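Local coordinates for putative cell invasion protein with MAC/Perforin domain (Bacteroides thetaiotaomicron VPI-5482, PDB 3KK7) that is a membrane-attack complex/perforin family protein of a human gut symbiont that, by analogy with pore-forming relatives, may act on membranes, at residues T19-L24 / K450-P455; L351-K356 / R535-G540; K381-K386 / T458-I463; S389-Y394 / E422-S427; I396-N401 / L408-P413. All coordinates share one frame; numbering follows the deposited sequence.

Interaction 1 of 5, residues T19-L24 / K450-P455; sequences TSEIIL and KIKADP
Glu21 and Lys452 meet in a salt bridge on the Ile23 side of an antiparallel strand pair, with Glu21 OE1 2.6 Å from Lys452 NZ. Their chains cross obliquely, and the ammonium comes in from above the carboxylate, 51° out of its plane. Glu21 reaches that far because CG lies anti to its backbone N (chi1 170°) and the chain then stays extended, while Lys452 bends at chi3 and brings CD and CE close to Glu21 OE1 as well. A water donates to both Glu21 OE1 and Asp454 OD2, and so probably eases two like charges that lie near each other. The other oxygen of this aspartate, OD1, is met on its syn side, though 30° out of the carboxylate plane, by Ser20 OG at 3.0 Å, and also takes the backbone N of Asn456. Between the strands, Ile22 and Ala453 form a hydrogen-bonded pair, and Leu24 N reaches Ile451 O at 2.9 Å. Leu24 CD1 lies 4.2 Å from Ala453 CB. These two residues turn to helix 429-443, touching Asn437, Lys440 and Ser436, whereas strand 450-454 pairs along its other side with strand 376-386, whose Tyr376 makes a cation-pi contact with Lys452.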
# COMPACT_ATOMS: atom_id res chain seq x y z
N THR A 19 30.08 16.68 -3.01
CA THR A 19 31.33 17.27 -3.60
C THR A 19 31.94 18.41 -2.74
O THR A 19 33.14 18.38 -2.44
CB THR A 19 31.08 17.76 -5.05
OG1 THR A 19 32.17 18.60 -5.48
CG2 THR A 19 29.75 18.51 -5.15
N SER A 20 31.12 19.40 -2.39
CA SER A 20 31.49 20.43 -1.39
C SER A 20 30.80 20.13 -0.05
O SER A 20 30.54 21.02 0.76
CB SER A 20 31.09 21.81 -1.88
OG SER A 20 29.68 21.88 -2.00
N GLU A 21 30.50 18.84 0.15
CA GLU A 21 29.97 18.30 1.40
C GLU A 21 31.13 18.23 2.38
O GLU A 21 32.23 17.86 1.99
CB GLU A 21 29.42 16.91 1.09
CG GLU A 21 29.01 16.04 2.26
CD GLU A 21 28.22 14.82 1.81
OE1 GLU A 21 27.00 14.96 1.59
OE2 GLU A 21 28.78 13.72 1.67
N ILE A 22 30.91 18.58 3.64
CA ILE A 22 31.97 18.51 4.64
C ILE A 22 31.42 17.99 5.98
O ILE A 22 30.37 18.45 6.46
CB ILE A 22 32.72 19.88 4.76
CG1 ILE A 22 34.17 19.68 5.24
CG2 ILE A 22 31.96 20.87 5.64
CD1 ILE A 22 35.21 19.28 4.14
N ILE A 23 32.09 16.99 6.55
CA ILE A 23 31.62 16.41 7.80
C ILE A 23 31.94 17.35 8.95
O ILE A 23 33.05 17.86 9.05
CB ILE A 23 32.30 15.06 8.13
CG1 ILE A 23 32.08 14.03 7.01
CG2 ILE A 23 31.76 14.53 9.45
CD1 ILE A 23 32.37 12.58 7.44
N LEU A 24 30.97 17.60 9.83
CA LEU A 24 31.22 18.37 11.05
C LEU A 24 31.33 17.45 12.26
O LEU A 24 31.92 17.83 13.27
CB LEU A 24 30.15 19.45 11.28
CG LEU A 24 30.02 20.57 10.23
CD1 LEU A 24 29.31 21.79 10.83
CD2 LEU A 24 31.38 20.97 9.64
N LYS A 450 26.29 10.98 12.25
CA LYS A 450 27.00 11.80 11.28
C LYS A 450 26.23 13.12 11.10
O LYS A 450 25.05 13.11 10.78
CB LYS A 450 27.11 11.05 9.95
CG LYS A 450 27.97 11.72 8.85
CD LYS A 450 27.57 11.28 7.40
CE LYS A 450 28.11 9.90 6.96
NZ LYS A 450 27.57 9.53 5.61
N ILE A 451 26.90 14.23 11.37
CA ILE A 451 26.39 15.56 11.06
C ILE A 451 27.31 16.10 9.97
O ILE A 451 28.55 16.04 10.09
CB ILE A 451 26.41 16.51 12.28
CG1 ILE A 451 25.63 15.89 13.44
CG2 ILE A 451 25.86 17.88 11.91
CD1 ILE A 451 25.63 16.73 14.68
N LYS A 452 26.72 16.61 8.89
CA LYS A 452 27.48 17.21 7.81
C LYS A 452 26.82 18.51 7.41
O LYS A 452 25.68 18.77 7.79
CB LYS A 452 27.60 16.26 6.63
CG LYS A 452 26.33 15.50 6.25
CD LYS A 452 26.30 15.16 4.75
CE LYS A 452 25.88 13.70 4.46
NZ LYS A 452 25.37 13.53 3.05
N ALA A 453 27.56 19.34 6.70
CA ALA A 453 27.04 20.60 6.20
C ALA A 453 27.38 20.67 4.73
O ALA A 453 28.29 19.98 4.29
CB ALA A 453 27.66 21.78 6.96
N ASP A 454 26.64 21.48 3.97
CA ASP A 454 26.90 21.62 2.55
C ASP A 454 26.28 22.88 2.01
O ASP A 454 25.09 22.92 1.77
CB ASP A 454 26.38 20.41 1.78
CG ASP A 454 26.91 20.35 0.34
OD1 ASP A 454 27.30 21.39 -0.24
OD2 ASP A 454 26.95 19.23 -0.20
N PRO A 455 27.10 23.91 1.76
CA PRO A 455 26.56 25.19 1.33
C PRO A 455 25.89 25.17 -0.05
O PRO A 455 25.10 26.05 -0.33
CB PRO A 455 27.79 26.12 1.32
CG PRO A 455 28.94 25.22 1.10
CD PRO A 455 28.58 23.87 1.65
O HOH W 1 25.00 17.12 0.66

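Interaction 2 of 5, residues L351-K356 / R535-G540; sequences LEENFK and RYKIYG
Asn354 holds Gly540 with both ends of its amide. Its CG stands between the backbone N and the carbonyl carbon (chi1 50°), and from there OD1 accepts from Gly540 N at 3.0 Å, in the carbonyl plane on a lone pair, while ND2 donates to Gly540 O at 2.7 Å, with the acceptor almost in the amide plane. ND2 has a second partner in Asp406, so the amide is fixed in rotation. With an alanine here, the N-H and carbonyl of Gly540 would probably lose these mates and Asp406 this donor. Phe355 comes up beside the same glycine, CZ lying 3.6 Å from Gly540 CA; a beta carbon there would run into the ring. Glu353 lays CB against Tyr539 CE1 at 3.8 Å, then bends at chi2 and turns OE1 to a water, which donates to it and accepts from Ile538 N. Lys537 NZ stays 4.4 Å from Glu353 OE1, beyond salt-bridge range. Ile538 CD1 lies 4.0 Å from Leu351 CB, the two side chains crossing at a slant. Glu352, the N-cap residue, sends OE2 to Tyr197. The first residue of the helix, Glu353, gives its N to Ile538 O at 2.8 Å. This is a helix N-terminus docked on an outermost strand: Asn354 offers Gly540 a donor and an acceptor, much as a neighbouring strand's peptides would, and joins the MACPF part to the four-stranded D3 sheet.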
# COMPACT_ATOMS: atom_id res chain seq x y z
N LEU A 351 -0.32 6.22 11.93
CA LEU A 351 -0.37 7.60 12.40
C LEU A 351 0.76 8.47 11.86
O LEU A 351 0.62 9.70 11.80
CB LEU A 351 -0.27 7.63 13.92
CG LEU A 351 -1.36 6.95 14.70
CD1 LEU A 351 -0.97 7.00 16.15
CD2 LEU A 351 -2.66 7.69 14.44
N GLU A 352 1.87 7.84 11.49
CA GLU A 352 3.11 8.52 11.16
C GLU A 352 3.04 9.21 9.80
O GLU A 352 3.01 8.55 8.75
CB GLU A 352 4.28 7.51 11.18
CG GLU A 352 4.54 6.81 12.53
CD GLU A 352 3.63 5.61 12.85
OE1 GLU A 352 2.77 5.20 12.03
OE2 GLU A 352 3.77 5.07 13.96
N GLU A 353 3.07 10.53 9.82
CA GLU A 353 3.10 11.36 8.60
C GLU A 353 4.06 10.87 7.52
O GLU A 353 3.70 10.76 6.35
CB GLU A 353 3.51 12.79 8.98
CG GLU A 353 2.67 13.90 8.33
CD GLU A 353 1.18 13.73 8.62
OE1 GLU A 353 0.78 13.71 9.83
OE2 GLU A 353 0.44 13.58 7.62
N ASN A 354 5.30 10.60 7.91
CA ASN A 354 6.34 10.19 6.97
C ASN A 354 6.12 8.81 6.40
O ASN A 354 6.46 8.57 5.23
CB ASN A 354 7.76 10.31 7.54
CG ASN A 354 7.90 9.65 8.91
OD1 ASN A 354 6.97 9.66 9.73
ND2 ASN A 354 9.09 9.12 9.18
N PHE A 355 5.55 7.89 7.19
CA PHE A 355 5.27 6.56 6.66
C PHE A 355 4.08 6.62 5.70
O PHE A 355 4.05 5.95 4.67
CB PHE A 355 4.99 5.54 7.75
CG PHE A 355 6.13 5.35 8.73
CD1 PHE A 355 7.40 5.88 8.49
CD2 PHE A 355 5.93 4.59 9.87
CE1 PHE A 355 8.42 5.67 9.38
CE2 PHE A 355 6.95 4.38 10.78
CZ PHE A 355 8.19 4.91 10.55
N LYS A 356 3.11 7.44 6.06
CA LYS A 356 1.95 7.63 5.23
C LYS A 356 2.38 8.09 3.85
O LYS A 356 2.06 7.46 2.85
CB LYS A 356 0.99 8.65 5.89
CG LYS A 356 0.20 8.08 7.09
CD LYS A 356 -0.47 9.17 7.90
CE LYS A 356 -1.79 9.62 7.33
NZ LYS A 356 -2.86 8.65 7.69
N ARG A 535 -3.63 16.59 17.76
CA ARG A 535 -2.95 17.86 17.99
C ARG A 535 -1.48 17.84 17.65
O ARG A 535 -0.87 18.90 17.64
CB ARG A 535 -3.16 18.30 19.45
CG ARG A 535 -4.66 18.63 19.83
CD ARG A 535 -4.83 19.10 21.30
NE ARG A 535 -3.77 20.06 21.67
CZ ARG A 535 -3.38 20.37 22.91
NH1 ARG A 535 -4.00 19.85 23.97
NH2 ARG A 535 -2.38 21.23 23.08
N TYR A 536 -0.91 16.68 17.35
CA TYR A 536 0.52 16.61 17.00
C TYR A 536 0.74 16.08 15.57
O TYR A 536 -0.14 15.46 14.99
CB TYR A 536 1.30 15.77 18.02
CG TYR A 536 1.37 16.40 19.40
CD1 TYR A 536 0.28 16.37 20.25
CD2 TYR A 536 2.53 17.02 19.85
CE1 TYR A 536 0.33 16.95 21.51
CE2 TYR A 536 2.60 17.60 21.13
CZ TYR A 536 1.49 17.57 21.96
OH TYR A 536 1.52 18.15 23.22
N LYS A 537 1.90 16.41 15.02
CA LYS A 537 2.42 15.77 13.83
C LYS A 537 3.35 14.68 14.34
O LYS A 537 4.21 14.92 15.17
CB LYS A 537 3.21 16.77 12.97
CG LYS A 537 2.37 17.87 12.28
CD LYS A 537 1.50 17.32 11.13
CE LYS A 537 0.63 18.43 10.52
NZ LYS A 537 -0.01 17.99 9.24
N ILE A 538 3.15 13.46 13.87
CA ILE A 538 3.92 12.33 14.33
C ILE A 538 4.83 11.80 13.20
O ILE A 538 4.37 11.50 12.09
CB ILE A 538 3.00 11.19 14.82
CG1 ILE A 538 2.03 11.68 15.91
CG2 ILE A 538 3.84 10.05 15.36
CD1 ILE A 538 0.95 10.71 16.15
N TYR A 539 6.12 11.69 13.51
CA TYR A 539 7.10 11.17 12.58
C TYR A 539 7.77 9.96 13.20
O TYR A 539 8.26 10.03 14.34
CB TYR A 539 8.13 12.23 12.26
CG TYR A 539 7.50 13.46 11.70
CD1 TYR A 539 7.24 13.57 10.35
CD2 TYR A 539 7.14 14.51 12.52
CE1 TYR A 539 6.64 14.70 9.84
CE2 TYR A 539 6.55 15.63 12.02
CZ TYR A 539 6.30 15.72 10.68
OH TYR A 539 5.72 16.84 10.18
N GLY A 540 7.75 8.85 12.46
CA GLY A 540 8.41 7.61 12.86
C GLY A 540 9.89 7.66 12.47
O GLY A 540 10.23 7.96 11.34
O HOH W 2 1.10 12.94 12.37

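Interaction 3 of 5, residues K381-K386 / T458-I463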
# COMPACT_ATOMS: atom_id res chain seq x y z
N LYS A 381 20.83 24.49 2.98
CA LYS A 381 20.12 25.72 2.72
C LYS A 381 18.68 25.43 2.33
O LYS A 381 18.42 24.53 1.55
CB LYS A 381 20.83 26.50 1.61
CG LYS A 381 22.15 27.07 2.05
CD LYS A 381 22.87 27.84 0.93
CE LYS A 381 24.11 28.53 1.47
NZ LYS A 381 25.18 28.70 0.46
N MSE A 382 17.75 26.20 2.91
CA MSE A 382 16.31 26.11 2.61
C MSE A 382 15.85 27.40 1.96
O MSE A 382 16.09 28.49 2.48
CB MSE A 382 15.51 25.86 3.89
CG MSE A 382 14.02 25.61 3.69
SE MSE A 382 13.14 25.69 5.44
CE MSE A 382 11.47 26.63 4.97
N TYR A 383 15.19 27.25 0.82
CA TYR A 383 14.71 28.39 0.05
C TYR A 383 13.63 29.10 0.83
O TYR A 383 12.77 28.46 1.42
CB TYR A 383 14.16 27.91 -1.29
CG TYR A 383 13.66 29.03 -2.16
CD1 TYR A 383 14.54 29.93 -2.74
CD2 TYR A 383 12.30 29.20 -2.40
CE1 TYR A 383 14.09 30.97 -3.53
CE2 TYR A 383 11.84 30.24 -3.20
CZ TYR A 383 12.75 31.12 -3.76
OH TYR A 383 12.32 32.15 -4.56
N ILE A 384 13.70 30.43 0.85
CA ILE A 384 12.71 31.24 1.58
C ILE A 384 11.95 32.11 0.59
O ILE A 384 10.74 31.97 0.46
CB ILE A 384 13.33 32.12 2.71
CG1 ILE A 384 14.04 31.25 3.75
CG2 ILE A 384 12.24 32.96 3.39
CD1 ILE A 384 13.10 30.31 4.53
N ARG A 385 12.66 33.01 -0.09
CA ARG A 385 12.01 33.88 -1.08
C ARG A 385 13.01 34.51 -2.04
O ARG A 385 14.23 34.36 -1.85
CB ARG A 385 11.24 35.00 -0.37
CG ARG A 385 12.09 35.85 0.58
CD ARG A 385 11.41 37.18 0.88
NE ARG A 385 12.30 38.08 1.61
CZ ARG A 385 12.50 38.05 2.93
NH1 ARG A 385 11.87 37.16 3.70
NH2 ARG A 385 13.33 38.93 3.48
N LYS A 386 12.48 35.19 -3.06
CA LYS A 386 13.26 36.01 -3.98
C LYS A 386 13.34 37.44 -3.48
O LYS A 386 12.33 38.00 -3.06
CB LYS A 386 12.65 36.04 -5.40
CG LYS A 386 12.69 34.71 -6.11
CD LYS A 386 12.86 34.79 -7.63
CE LYS A 386 13.30 33.38 -8.14
NZ LYS A 386 13.01 33.13 -9.59
N THR A 458 20.52 22.60 -1.69
CA THR A 458 19.27 23.26 -1.33
C THR A 458 18.17 22.24 -1.07
O THR A 458 18.19 21.13 -1.58
CB THR A 458 18.81 24.25 -2.43
OG1 THR A 458 18.65 23.54 -3.66
CG2 THR A 458 19.83 25.37 -2.62
N ILE A 459 17.21 22.60 -0.23
CA ILE A 459 16.01 21.80 -0.06
C ILE A 459 14.85 22.79 -0.04
O ILE A 459 14.88 23.78 0.69
CB ILE A 459 16.06 20.90 1.19
CG1 ILE A 459 14.90 19.90 1.18
CG2 ILE A 459 16.09 21.73 2.47
CD1 ILE A 459 15.03 18.78 2.22
N ASN A 460 13.87 22.55 -0.90
CA ASN A 460 12.74 23.47 -1.07
C ASN A 460 11.35 22.87 -0.72
O ASN A 460 10.65 22.32 -1.58
CB ASN A 460 12.76 24.02 -2.50
CG ASN A 460 11.73 25.09 -2.72
OD1 ASN A 460 11.37 25.85 -1.79
ND2 ASN A 460 11.22 25.18 -3.95
N PRO A 461 10.94 22.97 0.56
CA PRO A 461 9.65 22.46 1.03
C PRO A 461 8.47 23.41 0.77
O PRO A 461 7.33 22.94 0.72
CB PRO A 461 9.86 22.30 2.54
CG PRO A 461 10.81 23.40 2.88
CD PRO A 461 11.72 23.57 1.67
N ILE A 462 8.75 24.72 0.63
CA ILE A 462 7.71 25.74 0.34
C ILE A 462 7.07 25.49 -1.05
O ILE A 462 5.85 25.65 -1.21
CB ILE A 462 8.25 27.23 0.49
CG1 ILE A 462 8.74 27.50 1.93
CG2 ILE A 462 7.17 28.28 0.07
CD1 ILE A 462 9.39 28.89 2.17
N ILE A 463 7.89 25.09 -2.04
CA ILE A 463 7.41 24.73 -3.39
C ILE A 463 7.30 23.20 -3.62
O ILE A 463 6.84 22.80 -4.69
CB ILE A 463 8.28 25.37 -4.52
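Lys381 and Met382 run parallel to Thr458 and Ile459, the two segments heading 29° apart, with Ile459 N giving a 2.9 Å bond to Lys381 O and Tyr383 N only a weak one, 3.5 Å, to Ile459 O. A C-H contact from Met382 CA to Ile459 O, 3.3 Å, supports the weak step. Beyond it, side chains take over from the backbone. Met382, a selenomethionine, has CG anti to the backbone N (chi1 -174°), which lays it across Pro461 at about a right angle, CG to Pro461 CD 3.7 Å; the turn about its CG-SE bond then swings CE over Pro461 CG at 3.9 Å and toward Ile462. The tip of Ile462, CD1, rests against Tyr383 O at 3.5 Å. Tyr383 and Asn460 lie side by side and point the same way, but with ring and amide planes 83° apart; Asn460 OD1 rests 3.5 Å from Tyr383 CB. One face of the tyrosine ring carries the backbone N of Arg385 over its centre, where Ile384 and Arg385 form a classic beta bulge opposite Leu393. Two backbone bonds, one weak, give way to apolar contacts of the selenoether and its neighbours, so beyond Ile459 the contact probably relies more on packing than on hydrogen bonds.

Interaction 4 of 5, residues S389-Y394 / E422-S427; sequences SGEKLY and ELKANS
Glu391 and Lys424 both place CG anti to the backbone N (chi1 169° and -176°) and continue extended, so that two long chains meet at about a right angle. Their salt bridge is a weak one, Glu391 OE1 to Lys424 NZ 3.3 Å. Much of the touching is done further back, where Glu391 OE2 lies 3.4 Å from Lys424 CE, so the carboxylate rests on the methylenes of the lysine as well as meeting its ammonium. If a glutamine took the place of Glu391, the ammonium of Lys424 would probably be left without this opposite charge. Farther along the strand, Leu393 and Leu423 pack CB to CB at 4.0 Å, and Leu393 CD2 reaches Lys424 CB at 3.9 Å. At the far end, Asn426 turns CG beside its backbone N, and ND2 gives a straight bond to Tyr394 O, 2.9 Å long, in the carbonyl plane and on a lone pair. That carbonyl sits 3.3 Å from Leu423 O, an acceptor facing an acceptor; Asn426 probably eases the pair, since its backbone N bonds to Leu423 O while its amide serves Tyr394. Gly390, at a backbone conformation that calls for glycine, leads into the strand, and Ser387 OG accepts from the N of Glu391. Here the helical segment that includes Leu423 and Lys424, with Asn426 just beyond, packs against the start of strand 392-401, the second strand of an antiparallel hairpin with 376-386 in the mixed sheet of the D2 region.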
# COMPACT_ATOMS: atom_id res chain seq x y z
N SER A 389 15.52 42.16 -6.11
CA SER A 389 16.39 42.19 -7.27
C SER A 389 16.30 40.84 -8.02
O SER A 389 16.93 40.66 -9.06
CB SER A 389 17.83 42.55 -6.86
OG SER A 389 18.45 41.54 -6.07
N GLY A 390 15.50 39.93 -7.51
CA GLY A 390 15.23 38.67 -8.19
C GLY A 390 16.13 37.56 -7.71
O GLY A 390 16.17 36.50 -8.31
N GLU A 391 16.81 37.79 -6.60
CA GLU A 391 17.82 36.86 -6.10
C GLU A 391 17.21 35.84 -5.13
O GLU A 391 16.46 36.20 -4.21
CB GLU A 391 18.96 37.65 -5.45
CG GLU A 391 19.98 36.85 -4.66
CD GLU A 391 21.20 37.69 -4.27
OE1 GLU A 391 21.27 38.88 -4.66
OE2 GLU A 391 22.09 37.15 -3.59
N LYS A 392 17.56 34.57 -5.33
CA LYS A 392 17.12 33.54 -4.41
C LYS A 392 17.82 33.71 -3.07
O LYS A 392 19.05 33.88 -3.01
CB LYS A 392 17.33 32.15 -4.99
CG LYS A 392 16.42 31.85 -6.16
CD LYS A 392 16.34 30.33 -6.39
CE LYS A 392 15.36 29.92 -7.50
NZ LYS A 392 16.02 29.93 -8.85
N LEU A 393 17.01 33.70 -2.00
CA LEU A 393 17.47 33.87 -0.61
C LEU A 393 17.14 32.64 0.22
O LEU A 393 16.04 32.09 0.14
CB LEU A 393 16.80 35.07 0.03
CG LEU A 393 16.97 36.42 -0.63
CD1 LEU A 393 16.03 37.41 0.06
CD2 LEU A 393 18.43 36.85 -0.54
N TYR A 394 18.11 32.24 1.05
CA TYR A 394 18.05 30.98 1.76
C TYR A 394 18.32 31.13 3.25
O TYR A 394 19.07 32.00 3.67
CB TYR A 394 19.10 30.06 1.18
CG TYR A 394 18.91 29.70 -0.27
CD1 TYR A 394 18.13 28.60 -0.63
CD2 TYR A 394 19.53 30.43 -1.27
CE1 TYR A 394 17.96 28.24 -1.97
CE2 TYR A 394 19.38 30.08 -2.61
CZ TYR A 394 18.60 28.98 -2.95
OH TYR A 394 18.43 28.63 -4.27
N GLU A 422 20.25 39.99 5.54
CA GLU A 422 20.58 38.94 6.49
C GLU A 422 20.59 37.57 5.81
O GLU A 422 21.59 36.84 5.87
CB GLU A 422 19.59 38.93 7.64
CG GLU A 422 19.63 40.18 8.50
CD GLU A 422 18.57 40.17 9.59
OE1 GLU A 422 18.10 39.05 9.94
OE2 GLU A 422 18.22 41.26 10.10
N LEU A 423 19.48 37.24 5.17
CA LEU A 423 19.33 35.97 4.45
C LEU A 423 20.40 35.78 3.37
O LEU A 423 20.95 34.69 3.22
CB LEU A 423 17.92 35.85 3.83
CG LEU A 423 16.71 35.80 4.78
CD1 LEU A 423 15.42 36.16 4.05
CD2 LEU A 423 16.57 34.44 5.46
N LYS A 424 20.71 36.85 2.64
CA LYS A 424 21.78 36.83 1.63
C LYS A 424 23.17 36.55 2.24
O LYS A 424 24.07 36.04 1.55
CB LYS A 424 21.79 38.16 0.86
CG LYS A 424 22.79 38.24 -0.29
CD LYS A 424 22.51 39.47 -1.17
CE LYS A 424 23.64 39.76 -2.15
NZ LYS A 424 23.29 40.92 -3.02
N ALA A 425 23.34 36.90 3.52
CA ALA A 425 24.59 36.65 4.24
C ALA A 425 24.81 35.16 4.55
O ALA A 425 25.92 34.76 4.91
CB ALA A 425 24.66 37.48 5.52
N ASN A 426 23.75 34.34 4.42
CA ASN A 426 23.89 32.89 4.52
C ASN A 426 24.62 32.30 3.30
O ASN A 426 25.06 31.13 3.34
CB ASN A 426 22.52 32.22 4.70
CG ASN A 426 21.85 32.57 6.03
OD1 ASN A 426 22.51 32.68 7.06
ND2 ASN A 426 20.52 32.73 6.02
N SER A 427 24.74 33.10 2.24
CA SER A 427 25.50 32.75 1.03
C SER A 427 26.97 33.05 1.12
O SER A 427 27.73 32.67 0.23
CB SER A 427 24.95 33.49 -0.19
OG SER A 427 23.69 32.96 -0.53

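Interaction 5 of 5, residues I396-N401 / L408-P413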
# COMPACT_ATOMS: atom_id res chain seq x y z
N ILE A 396 19.69 28.72 6.61
CA ILE A 396 20.54 27.55 6.86
C ILE A 396 19.81 26.73 7.90
O ILE A 396 19.45 27.24 8.95
CB ILE A 396 21.91 27.96 7.39
CG1 ILE A 396 22.62 28.83 6.35
CG2 ILE A 396 22.77 26.74 7.70
CD1 ILE A 396 23.86 29.54 6.89
N VAL A 397 19.63 25.46 7.60
CA VAL A 397 18.74 24.58 8.35
C VAL A 397 19.36 23.17 8.59
O VAL A 397 19.98 22.61 7.68
CB VAL A 397 17.41 24.47 7.59
CG1 VAL A 397 16.81 23.14 7.77
CG2 VAL A 397 16.44 25.58 8.02
N PRO A 398 19.19 22.61 9.80
CA PRO A 398 19.52 21.21 9.99
C PRO A 398 18.37 20.35 9.50
O PRO A 398 17.22 20.67 9.78
CB PRO A 398 19.65 21.09 11.51
CG PRO A 398 18.79 22.15 12.06
CD PRO A 398 18.70 23.23 11.04
N VAL A 399 18.68 19.30 8.74
CA VAL A 399 17.67 18.37 8.23
C VAL A 399 18.02 16.96 8.67
O VAL A 399 19.02 16.41 8.25
CB VAL A 399 17.56 18.44 6.68
CG1 VAL A 399 16.52 17.46 6.19
CG2 VAL A 399 17.21 19.83 6.21
N LEU A 400 17.19 16.36 9.52
CA LEU A 400 17.39 14.97 9.93
C LEU A 400 16.94 14.03 8.82
O LEU A 400 15.76 14.04 8.44
CB LEU A 400 16.61 14.67 11.19
CG LEU A 400 16.70 13.22 11.70
CD1 LEU A 400 18.13 12.86 12.16
CD2 LEU A 400 15.65 13.04 12.80
N ASN A 401 17.87 13.25 8.28
CA ASN A 401 17.54 12.17 7.35
C ASN A 401 17.27 10.92 8.17
O ASN A 401 18.17 10.45 8.88
CB ASN A 401 18.65 11.92 6.32
CG ASN A 401 18.60 12.92 5.14
OD1 ASN A 401 18.50 12.51 3.98
ND2 ASN A 401 18.67 14.22 5.44
N LEU A 408 13.55 15.46 7.48
CA LEU A 408 12.82 16.25 8.46
C LEU A 408 13.59 17.56 8.68
O LEU A 408 14.52 17.65 9.49
CB LEU A 408 12.62 15.46 9.77
CG LEU A 408 12.12 14.01 9.61
CD1 LEU A 408 11.94 13.31 10.97
CD2 LEU A 408 10.82 14.01 8.83
N ILE A 409 13.18 18.58 7.92
CA ILE A 409 13.75 19.92 7.99
C ILE A 409 13.32 20.57 9.29
O ILE A 409 12.13 20.69 9.54
CB ILE A 409 13.20 20.82 6.83
CG1 ILE A 409 13.36 20.16 5.46
CG2 ILE A 409 13.92 22.15 6.80
CD1 ILE A 409 12.56 20.86 4.37
N PHE A 410 14.28 20.97 10.12
CA PHE A 410 14.02 21.72 11.37
C PHE A 410 14.04 23.22 11.04
O PHE A 410 15.06 23.89 11.15
CB PHE A 410 15.09 21.46 12.42
CG PHE A 410 15.16 20.03 12.91
CD1 PHE A 410 14.38 19.03 12.40
CD2 PHE A 410 16.07 19.70 13.89
CE1 PHE A 410 14.49 17.72 12.88
CE2 PHE A 410 16.18 18.40 14.37
CZ PHE A 410 15.39 17.42 13.87
N SER A 411 12.89 23.73 10.62
CA SER A 411 12.81 25.09 10.10
C SER A 411 12.66 26.13 11.18
O SER A 411 12.25 25.81 12.30
CB SER A 411 11.63 25.21 9.14
OG SER A 411 10.67 24.20 9.43
N ASN A 412 13.02 27.37 10.82
CA ASN A 412 12.87 28.56 11.67
C ASN A 412 11.79 29.43 11.02
O ASN A 412 12.08 30.17 10.07
CB ASN A 412 14.19 29.34 11.81
CG ASN A 412 15.39 28.45 12.28
OD1 ASN A 412 15.33 27.20 12.21
ND2 ASN A 412 16.48 29.10 12.75
N PRO A 413 10.54 29.34 11.51
CA PRO A 413 9.46 30.03 10.80
C PRO A 413 9.62 31.56 10.81
O PRO A 413 9.04 32.23 9.96
CB PRO A 413 8.21 29.57 11.55
CG PRO A 413 8.68 29.25 12.92
CD PRO A 413 10.08 28.74 12.77
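Val397 starts the contact, its CG1 only 3.2 Å from Ile409 CG2; the distance is short and the valine lies away from a staggered rotamer (chi1 147°), so the detail here is doubtful. Pro398 comes next. Its O accepts from Phe410 N at 3.0 Å, and its ring crosses the phenylalanine side chain at about a right angle, CG to Phe410 CB 3.8 Å; being a proline, it has no N-H to return the bond. Val399 and Ile409 form a non-hydrogen-bonded pair and lie side by side, pointing the same way, with Val399 CG2 3.9 Å from Ile409 CG1. Leu400 closes the ladder with Leu408: Leu408 N meets Leu400 O nearly straight at 2.8 Å, whereas Leu400 N comes to Leu408 O from 44° above the carbonyl plane. Leu400 CD2 and Leu408 CD1 are 4.1 Å apart, and the end of the Phe410 ring, CZ, touches Leu400 CB at 4.0 Å. Val399 and Ile409 lie on one face of the hairpin, where Ile409 also packs on Met382 and Pro461; Pro398 and Phe410 reach helix 429-443 instead. Every touching residue is buried and the faces are largely apolar where the strands meet, so the backbone bonds are probably shielded from water.

Overall arrangement
Interactions 1, 3, 4 and 5 all reach one mixed sheet of the D2 region, with centres 11 to 20 Å apart. Strand 376-386 links them: it pairs with 450-454, 457-459 and 392-401, and the last of these pairs in turn with 407-411. Interaction 1 touches interaction 3 through Pro455 and Lys381; interactions 3, 4 and 5 touch one another. Along the chain, interaction 5 is nested inside 4, and 4 inside 3. Interaction 1 brings residues near the N-terminus onto the sheet, while interaction 2, about 16 Å from interaction 5 between centres and touching it where Tyr539 packs on Leu408, ties the MACPF part to the C-terminal strand. Residues near both chain ends thus pack onto other parts of the protein.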